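Local coordinates for conserved protein O27018 (Methanothermobacter thermautotrophicus, PDB 3BEY) that is of unknown function but belongs to the AhpD-like carboxymuconolactone decarboxylase family and may act as a peroxiredoxin, at residues 33-38 and 68-73; 39-44 and 55-60. All blocks are in the same frame, centred on the assembly; numbering follows the deposited sequence.

Contact 1. Residues 33-38 and 68-73; sequences TEREKL and EGELAE
Glu70 OE2 is gripped by both terminal nitrogens of Arg35. The main bond is short, 2.6 Å from Arg35 NH1 to Glu70 OE2, and bent a little to 156°; Arg35 NH2 adds a weak, longer one to the same oxygen at 3.3 Å. This salt bridge is therefore forked on a single carboxylate oxygen rather than paired two-on-two. The oxygen sits at the guanidinium edge, close to its plane, whereas NH1 approaches from above the carboxylate, 56° out of that plane. Arg35, with CG anti to the backbone N (chi1 173°) and the chain extended from CG to NE, and Glu70, extended beyond CG, together span the 10.7 Å between their CA atoms. The two side chains cross at about a right angle. Glu70 OE1 is held by Thr67 N, which steadies the carboxylate, while Arg35 NE reaches Glu36 of the second subunit, so one guanidinium serves both an intrachain and an intersubunit bridge. Arg35 stands in the first turn of its helix, where Thr33 and Glu36 form a capping box: Glu36 N bonds to Thr33 OG1 at 3.2 Å, and Thr33 N to Glu36 OE1 at 2.8 Å. At the surface the bridge links the N-terminal ends of helices 34-47 and 68-90, beside Leu71, which packs against helix 51-62.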
loop_
_atom_site.group_PDB
_atom_site.type_symbol
_atom_site.label_atom_id
_atom_site.label_comp_id
_atom_site.label_asym_id
_atom_site.label_seq_id
_atom_site.Cartn_x
_atom_site.Cartn_y
_atom_site.Cartn_z
ATOM N N THR D 33 5.781 3.196 -26.855
ATOM C CA THR D 33 5.171 4.336 -27.518
ATOM C C THR D 33 4.539 5.229 -26.454
ATOM O O THR D 33 4.217 4.771 -25.350
ATOM C CB THR D 33 4.050 3.896 -28.472
ATOM O OG1 THR D 33 2.919 3.455 -27.706
ATOM C CG2 THR D 33 4.524 2.751 -29.375
ATOM N N GLU D 34 4.361 6.502 -26.793
ATOM C CA GLU D 34 3.760 7.474 -25.891
ATOM C C GLU D 34 2.380 6.994 -25.426
ATOM O O GLU D 34 1.966 7.230 -24.294
ATOM C CB GLU D 34 3.615 8.817 -26.613
ATOM C CG GLU D 34 3.211 9.978 -25.718
ATOM C CD GLU D 34 2.711 11.174 -26.509
ATOM O OE1 GLU D 34 2.695 12.293 -25.951
ATOM O OE2 GLU D 34 2.322 10.991 -27.685
ATOM N N ARG D 35 1.664 6.326 -26.313
ATOM C CA ARG D 35 0.346 5.827 -25.983
ATOM C C ARG D 35 0.426 4.814 -24.838
ATOM O O ARG D 35 -0.308 4.905 -23.856
ATOM C CB ARG D 35 -0.278 5.173 -27.218
ATOM C CG ARG D 35 -1.585 4.470 -26.954
ATOM C CD ARG D 35 -2.142 3.867 -28.228
ATOM N NE ARG D 35 -3.237 2.939 -27.958
ATOM C CZ ARG D 35 -4.489 3.302 -27.702
ATOM N NH1 ARG D 35 -5.405 2.373 -27.463
ATOM N NH2 ARG D 35 -4.832 4.583 -27.705
ATOM N N GLU D 36 1.331 3.853 -24.973
ATOM C CA GLU D 36 1.487 2.814 -23.971
ATOM C C GLU D 36 1.915 3.375 -22.617
ATOM O O GLU D 36 1.352 3.010 -21.586
ATOM C CB GLU D 36 2.469 1.765 -24.490
ATOM C CG GLU D 36 2.033 1.214 -25.844
ATOM C CD GLU D 36 3.104 0.389 -26.539
ATOM O OE1 GLU D 36 4.288 0.802 -26.523
ATOM O OE2 GLU D 36 2.755 -0.668 -27.117
ATOM N N LYS D 37 2.888 4.281 -22.622
ATOM C CA LYS D 37 3.353 4.894 -21.381
ATOM C C LYS D 37 2.259 5.715 -20.686
ATOM O O LYS D 37 2.214 5.781 -19.456
ATOM C CB LYS D 37 4.585 5.755 -21.653
ATOM C CG LYS D 37 5.820 4.922 -22.014
ATOM C CD LYS D 37 6.953 5.780 -22.567
ATOM C CE LYS D 37 6.596 6.346 -23.942
ATOM N NZ LYS D 37 7.710 7.106 -24.544
ATOM N N LEU D 38 1.370 6.323 -21.465
ATOM C CA LEU D 38 0.279 7.111 -20.899
ATOM C C LEU D 38 -0.743 6.192 -20.228
ATOM O O LEU D 38 -1.157 6.442 -19.099
ATOM C CB LEU D 38 -0.406 7.954 -21.985
ATOM C CG LEU D 38 0.398 9.163 -22.479
ATOM C CD1 LEU D 38 -0.276 9.768 -23.694
ATOM C CD2 LEU D 38 0.522 10.194 -21.365
ATOM N N GLU D 68 -11.726 8.075 -22.695
ATOM C CA GLU D 68 -11.989 7.675 -21.320
ATOM C C GLU D 68 -12.304 6.185 -21.293
ATOM O O GLU D 68 -12.181 5.530 -20.259
ATOM C CB GLU D 68 -13.175 8.456 -20.746
ATOM C CG GLU D 68 -12.983 9.965 -20.732
ATOM C CD GLU D 68 -14.168 10.703 -20.133
ATOM O OE1 GLU D 68 -15.302 10.491 -20.613
ATOM O OE2 GLU D 68 -13.966 11.497 -19.186
ATOM N N GLY D 69 -12.707 5.653 -22.441
ATOM C CA GLY D 69 -13.038 4.245 -22.520
ATOM C C GLY D 69 -11.810 3.368 -22.422
ATOM O O GLY D 69 -11.812 2.349 -21.730
ATOM N N GLU D 70 -10.751 3.755 -23.122
ATOM C CA GLU D 70 -9.523 2.985 -23.091
ATOM C C GLU D 70 -8.877 3.165 -21.724
ATOM O O GLU D 70 -8.228 2.266 -21.201
ATOM C CB GLU D 70 -8.594 3.456 -24.210
ATOM C CG GLU D 70 -9.182 3.219 -25.605
ATOM C CD GLU D 70 -8.428 3.947 -26.713
ATOM O OE1 GLU D 70 -8.399 5.199 -26.693
ATOM O OE2 GLU D 70 -7.867 3.262 -27.604
ATOM N N LEU D 71 -9.082 4.337 -21.142
ATOM C CA LEU D 71 -8.538 4.655 -19.840
ATOM C C LEU D 71 -9.225 3.824 -18.749
ATOM O O LEU D 71 -8.573 3.340 -17.818
ATOM C CB LEU D 71 -8.725 6.145 -19.577
ATOM C CG LEU D 71 -7.480 6.981 -19.293
ATOM C CD1 LEU D 71 -6.345 6.612 -20.241
ATOM C CD2 LEU D 71 -7.848 8.453 -19.424
ATOM N N ALA D 72 -10.541 3.654 -18.869
ATOM C CA ALA D 72 -11.291 2.881 -17.886
ATOM C C ALA D 72 -10.849 1.423 -17.898
ATOM O O ALA D 72 -10.922 0.739 -16.877
ATOM C CB ALA D 72 -12.780 2.974 -18.165
ATOM N N GLU D 73 -10.403 0.952 -19.061
ATOM C CA GLU D 73 -9.934 -0.423 -19.217
ATOM C C GLU D 73 -8.574 -0.564 -18.557
ATOM O O GLU D 73 -8.254 -1.611 -18.002
ATOM C CB GLU D 73 -9.835 -0.781 -20.701
ATOM C CG GLU D 73 -9.039 -2.049 -21.011
ATOM C CD GLU D 73 -9.613 -3.303 -20.361
ATOM O OE1 GLU D 73 -10.685 -3.225 -19.717
ATOM O OE2 GLU D 73 -8.977 -4.370 -20.502
#

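Contact 2. Residues 39-44 and 55-60; sequences LISVAC and RRHAEE
The antiparallel helical hairpin of the AhpD-like fold is made here by helices 34-47 and 51-62, with Cys50 in the turn between them joined by a disulfide to Cys53 in the first turn of helix 51-62. His57 lies one helical turn beyond Cys53, a spacing at which AhpD itself also carries a histidine. Across the hairpin, His57 meets Ser41 and Val42 in a buried, mostly nonpolar contact. The axes of segments 39-44 and 55-60 come within 8.6 Å at an angle of 158°, and the CA atoms of Val42 and His57 are only 5.5 Å apart. Ser41 turns its CB methylene, not its hydroxyl, to the imidazole: CB lies over one face, 4.1 Å from the ring centroid, in a CH-pi contact offset toward the rim. Ser41 OG sits beside its own backbone N (chi1 -67°), from where it bonds back to Lys37 O. The opposite face of the imidazole is covered by Arg56 CD, so the ring is sandwiched between its helix neighbour and the facing helix. His57 ND1 makes a weak hydrogen bond of 3.4 Å to Glu60 OE1, an oxygen that also forms salt bridges with Arg56 NH2, where the hydrogen bond is weak, and with Arg27. An alanine in place of His57 would probably leave Ser41 CB and Arg56 CD without the flat surface they enclose, and Glu60 OE1 without one of its N-H partners. Beside the ring, Val42 directs one methyl onto the backbone of the other helix: CG2 rests 3.6 Å from His57 O and 3.8 Å from Ala58 N.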
loop_
_atom_site.group_PDB
_atom_site.type_symbol
_atom_site.label_atom_id
_atom_site.label_comp_id
_atom_site.label_asym_id
_atom_site.label_seq_id
_atom_site.Cartn_x
_atom_site.Cartn_y
_atom_site.Cartn_z
ATOM N N LEU D 39 -1.157 5.141 -20.927
ATOM C CA LEU D 39 -2.096 4.186 -20.355
ATOM C C LEU D 39 -1.475 3.563 -19.097
ATOM O O LEU D 39 -2.128 3.439 -18.059
ATOM C CB LEU D 39 -2.418 3.083 -21.367
ATOM C CG LEU D 39 -3.227 3.481 -22.608
ATOM C CD1 LEU D 39 -3.002 2.462 -23.702
ATOM C CD2 LEU D 39 -4.720 3.602 -22.238
ATOM N N ILE D 40 -0.210 3.178 -19.188
ATOM C CA ILE D 40 0.462 2.580 -18.048
ATOM C C ILE D 40 0.496 3.530 -16.846
ATOM O O ILE D 40 0.278 3.096 -15.717
ATOM C CB ILE D 40 1.892 2.134 -18.435
ATOM C CG1 ILE D 40 1.802 0.969 -19.420
ATOM C CG2 ILE D 40 2.676 1.681 -17.209
ATOM C CD1 ILE D 40 3.117 0.651 -20.059
ATOM N N SER D 41 0.750 4.819 -17.097
ATOM C CA SER D 41 0.803 5.823 -16.032
ATOM C C SER D 41 -0.526 5.960 -15.320
ATOM O O SER D 41 -0.574 6.165 -14.106
ATOM C CB SER D 41 1.167 7.202 -16.578
ATOM O OG SER D 41 2.488 7.242 -17.060
ATOM N N VAL D 42 -1.606 5.874 -16.077
ATOM C CA VAL D 42 -2.912 6.005 -15.480
ATOM C C VAL D 42 -3.230 4.765 -14.652
ATOM O O VAL D 42 -3.555 4.875 -13.469
ATOM C CB VAL D 42 -3.996 6.230 -16.559
ATOM C CG1 VAL D 42 -5.388 6.158 -15.929
ATOM C CG2 VAL D 42 -3.785 7.583 -17.222
ATOM N N ALA D 43 -3.110 3.593 -15.271
ATOM C CA ALA D 43 -3.393 2.335 -14.590
ATOM C C ALA D 43 -2.578 2.172 -13.304
ATOM O O ALA D 43 -3.095 1.678 -12.303
ATOM C CB ALA D 43 -3.142 1.173 -15.526
ATOM N N CYS D 44 -1.312 2.582 -13.329
ATOM C CA CYS D 44 -0.455 2.488 -12.146
ATOM C C CYS D 44 -0.877 3.472 -11.060
ATOM O O CYS D 44 -0.776 3.173 -9.866
ATOM C CB CYS D 44 1.004 2.748 -12.517
ATOM S SG CYS D 44 1.843 1.318 -13.196
ATOM N N ARG D 55 -5.825 11.790 -11.815
ATOM C CA ARG D 55 -6.419 12.918 -12.525
ATOM C C ARG D 55 -5.403 13.553 -13.469
ATOM O O ARG D 55 -5.706 13.834 -14.631
ATOM C CB ARG D 55 -6.931 13.959 -11.521
ATOM C CG ARG D 55 -7.586 15.174 -12.156
ATOM C CD ARG D 55 -8.254 16.064 -11.107
ATOM N NE ARG D 55 -7.385 16.339 -9.957
ATOM C CZ ARG D 55 -6.219 16.981 -10.023
ATOM N NH1 ARG D 55 -5.766 17.428 -11.194
ATOM N NH2 ARG D 55 -5.499 17.167 -8.917
ATOM N N ARG D 56 -4.195 13.751 -12.957
ATOM C CA ARG D 56 -3.095 14.352 -13.704
ATOM C C ARG D 56 -2.700 13.536 -14.944
ATOM O O ARG D 56 -2.645 14.068 -16.053
ATOM C CB ARG D 56 -1.899 14.530 -12.757
ATOM C CG ARG D 56 -0.782 15.432 -13.262
ATOM C CD ARG D 56 0.351 14.635 -13.906
ATOM N NE ARG D 56 1.662 15.119 -13.469
ATOM C CZ ARG D 56 2.824 14.704 -13.969
ATOM N NH1 ARG D 56 3.964 15.204 -13.502
ATOM N NH2 ARG D 56 2.849 13.799 -14.938
ATOM N N HIS D 57 -2.433 12.247 -14.768
ATOM C CA HIS D 57 -2.063 11.421 -15.910
ATOM C C HIS D 57 -3.236 11.192 -16.854
ATOM O O HIS D 57 -3.053 11.006 -18.051
ATOM C CB HIS D 57 -1.463 10.102 -15.426
ATOM C CG HIS D 57 -0.197 10.282 -14.653
ATOM N ND1 HIS D 57 0.920 10.900 -15.187
ATOM C CD2 HIS D 57 0.124 9.989 -13.371
ATOM C CE1 HIS D 57 1.863 10.977 -14.272
ATOM N NE2 HIS D 57 1.404 10.430 -13.155
ATOM N N ALA D 58 -4.449 11.228 -16.323
ATOM C CA ALA D 58 -5.626 11.047 -17.168
ATOM C C ALA D 58 -5.725 12.225 -18.137
ATOM O O ALA D 58 -6.023 12.053 -19.318
ATOM C CB ALA D 58 -6.890 10.961 -16.315
ATOM N N GLU D 59 -5.471 13.426 -17.631
ATOM C CA GLU D 59 -5.543 14.608 -18.469
ATOM C C GLU D 59 -4.530 14.579 -19.608
ATOM O O GLU D 59 -4.886 14.823 -20.770
ATOM C CB GLU D 59 -5.354 15.863 -17.628
ATOM C CG GLU D 59 -6.667 16.491 -17.228
ATOM C CD GLU D 59 -7.569 16.735 -18.428
ATOM O OE1 GLU D 59 -7.159 17.469 -19.354
ATOM O OE2 GLU D 59 -8.693 16.195 -18.445
ATOM N N GLU D 60 -3.276 14.274 -19.285
ATOM C CA GLU D 60 -2.241 14.206 -20.311
ATOM C C GLU D 60 -2.593 13.118 -21.313
ATOM O O GLU D 60 -2.259 13.221 -22.488
ATOM C CB GLU D 60 -0.878 13.936 -19.672
ATOM C CG GLU D 60 -0.488 15.011 -18.674
ATOM C CD GLU D 60 0.776 14.698 -17.905
ATOM O OE1 GLU D 60 0.883 13.576 -17.358
ATOM O OE2 GLU D 60 1.655 15.583 -17.829
#

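In the fold
After the N-terminal helices 6-11 and 13-27, the chain enters helix 34-47, whose first turn supplies one side of contact 1 and whose next turns supply one side of contact 2. A short turn carrying Cys50 leads into helix 51-62, which holds Cys53, and contact 2 closes this small hairpin first. Only when the chain reaches helix 68-90 does contact 1 close, so its wider loop encloses contact 2 entirely. Leu71 joins the two, packing on Leu39, Val42 and Ala58 and thereby fitting the last helix against both arms of the hairpin. Both contacts also touch the second subunit, contact 1 through salt bridges and packing on Leu32 of that subunit, contact 2 through small and aliphatic side chains.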